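Local coordinates for protein bradyzoite pseudokinase 1 (Toxoplasma gondii, PDB 6M7Z) that regulates membrane ultrastructure of the parasitophorous vacuole as a divergent, atypical kinase that lacks the glycine-rich loop, at residues A[233-236]-A[237-241]. Sequence-based numbering, arbitrary orientation.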
ATOM      1  N   ASP A 233      13.938  -6.496   0.446  1.00 30.00           N
ATOM      2  CA  ASP A 233      13.052  -5.329   0.229  1.00 29.86           C
ATOM      3  C   ASP A 233      13.819  -4.228  -0.525  1.00 29.96           C
ATOM      4  O   ASP A 233      13.239  -3.583  -1.406  1.00 29.78           O
ATOM      5  CB  ASP A 233      12.439  -4.809   1.530  1.00 29.63           C
ATOM      6  CG  ASP A 233      11.147  -5.507   1.962  1.00 29.57           C
ATOM      7  OD1 ASP A 233      10.655  -6.403   1.206  1.00 28.05           O
ATOM      8  OD2 ASP A 233      10.615  -5.134   3.051  1.00 28.64           O
ATOM      9  N   VAL A 234      15.113  -4.038  -0.211  1.00 30.23           N
ATOM     10  CA  VAL A 234      15.943  -3.042  -0.919  1.00 30.86           C
ATOM     11  C   VAL A 234      16.042  -3.423  -2.402  1.00 29.65           C
ATOM     12  O   VAL A 234      15.918  -2.565  -3.263  1.00 29.44           O
ATOM     13  CB  VAL A 234      17.352  -2.901  -0.299  1.00 32.32           C
ATOM     14  CG1 VAL A 234      18.317  -2.173  -1.233  1.00 32.70           C
ATOM     15  CG2 VAL A 234      17.314  -2.232   1.061  1.00 33.57           C
ATOM     16  N   TYR A 235      16.303  -4.703  -2.678  1.00 30.04           N
ATOM     17  CA  TYR A 235      16.372  -5.212  -4.047  1.00 30.25           C
ATOM     18  C   TYR A 235      15.065  -4.871  -4.792  1.00 28.36           C
ATOM     19  O   TYR A 235      15.097  -4.265  -5.865  1.00 27.68           O
ATOM     20  CB  TYR A 235      16.662  -6.721  -4.060  1.00 31.51           C
ATOM     21  CG  TYR A 235      16.708  -7.298  -5.454  1.00 32.34           C
ATOM     22  CD1 TYR A 235      17.884  -7.321  -6.185  1.00 33.22           C
ATOM     23  CD2 TYR A 235      15.557  -7.776  -6.067  1.00 32.29           C
ATOM     24  CE1 TYR A 235      17.924  -7.827  -7.476  1.00 34.34           C
ATOM     25  CE2 TYR A 235      15.579  -8.269  -7.356  1.00 34.08           C
ATOM     26  CZ  TYR A 235      16.761  -8.281  -8.072  1.00 34.97           C
ATOM     27  OH  TYR A 235      16.754  -8.753  -9.352  1.00 37.29           O
ATOM     28  N   SER A 236      13.924  -5.244  -4.202  1.00 26.88           N
ATOM     29  CA  SER A 236      12.597  -5.071  -4.830  1.00 25.82           C
ATOM     30  C   SER A 236      12.316  -3.593  -5.109  1.00 24.91           C
ATOM     31  O   SER A 236      11.749  -3.259  -6.132  1.00 24.47           O
ATOM     32  CB  SER A 236      11.489  -5.649  -3.970  1.00 25.50           C
ATOM     33  OG  SER A 236      11.643  -7.049  -3.823  1.00 26.45           O
ATOM     34  N   LEU A 237      12.680  -2.720  -4.171  1.00 25.33           N
ATOM     35  CA  LEU A 237      12.437  -1.300  -4.330  1.00 25.55           C
ATOM     36  C   LEU A 237      13.358  -0.758  -5.433  1.00 25.94           C
ATOM     37  O   LEU A 237      12.988   0.158  -6.184  1.00 25.56           O
ATOM     38  CB  LEU A 237      12.670  -0.582  -3.003  1.00 26.21           C
ATOM     39  CG  LEU A 237      12.440   0.926  -3.058  1.00 27.44           C
ATOM     40  CD1 LEU A 237      10.983   1.233  -3.372  1.00 27.17           C
ATOM     41  CD2 LEU A 237      12.848   1.580  -1.757  1.00 28.55           C
ATOM     42  N   GLY A 238      14.566  -1.325  -5.520  1.00 26.18           N
ATOM     43  CA  GLY A 238      15.501  -1.032  -6.592  1.00 27.10           C
ATOM     44  C   GLY A 238      14.906  -1.350  -7.951  1.00 26.63           C
ATOM     45  O   GLY A 238      14.963  -0.519  -8.859  1.00 27.70           O
ATOM     46  N   VAL A 239      14.297  -2.536  -8.066  1.00 25.47           N
ATOM     47  CA  VAL A 239      13.636  -2.961  -9.292  1.00 25.19           C
ATOM     48  C   VAL A 239      12.501  -1.988  -9.623  1.00 24.56           C
ATOM     49  O   VAL A 239      12.282  -1.669 -10.785  1.00 24.33           O
ATOM     50  CB  VAL A 239      13.139  -4.421  -9.195  1.00 24.98           C
ATOM     51  CG1 VAL A 239      12.172  -4.780 -10.318  1.00 24.71           C
ATOM     52  CG2 VAL A 239      14.297  -5.388  -9.143  1.00 25.22           C
ATOM     53  N   ALA A 240      11.784  -1.519  -8.603  1.00 24.48           N
ATOM     54  CA  ALA A 240      10.697  -0.570  -8.824  1.00 24.73           C
ATOM     55  C   ALA A 240      11.246   0.765  -9.355  1.00 25.07           C
ATOM     56  O   ALA A 240      10.621   1.411 -10.197  1.00 25.45           O
ATOM     57  CB  ALA A 240       9.894  -0.401  -7.553  1.00 24.55           C
ATOM     58  N   PHE A 241      12.402   1.181  -8.845  1.00 26.12           N
ATOM     59  CA  PHE A 241      13.045   2.410  -9.295  1.00 27.58           C
ATOM     60  C   PHE A 241      13.493   2.266 -10.749  1.00 27.81           C
ATOM     61  O   PHE A 241      13.321   3.192 -11.554  1.00 27.73           O
ATOM     62  CB  PHE A 241      14.223   2.780  -8.396  1.00 28.85           C
ATOM     63  CG  PHE A 241      13.851   3.362  -7.054  1.00 29.92           C
ATOM     64  CD1 PHE A 241      12.604   3.898  -6.813  1.00 29.48           C
ATOM     65  CD2 PHE A 241      14.789   3.402  -6.032  1.00 32.42           C
ATOM     66  CE1 PHE A 241      12.276   4.380  -5.564  1.00 31.11           C
ATOM     67  CE2 PHE A 241      14.465   3.914  -4.785  1.00 31.75           C
ATOM     68  CZ  PHE A 241      13.211   4.408  -4.563  1.00 32.50           C
TER
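The first torsions of Tyr235 and Val239 turn the ring and a methyl toward each other across one turn of helix 230-248. Tyr235 CG lies beside its own carbonyl carbon, opposite the backbone N (chi1 179°). Val239 places CG2 beside its backbone N. By its position and sequence the helix is probably the αF helix of the kinase C-lobe, the buried helix on which that lobe is built. CG2 of Val239 approaches the Tyr235 ring obliquely, 3.6 Å from CE2. Tyr235 also touches Ile277 and Arg284, in a loop after helix 263-276.

Four successive i to i+4 backbone bonds join 233-236 to 237-241. The bond from Val239 N to Tyr235 O is 2.9 Å. On another side of the helix, Leu237 and Phe241 pack against helices 146-161 and 263-276.

Asp233 is buried, consistent with the highly conserved αF aspartate of protein kinases. Its OD2 accepts hydrogen bonds from His167 N and His161 NE2, and OD1 from Arg168 N. It thus ties the helix to the segment probably equivalent to the catalytic loop. Ser236 OG hydrogen-bonds to Ser232 O, one turn earlier. The Leu237 CB lies 3.4 Å from Asp233 O.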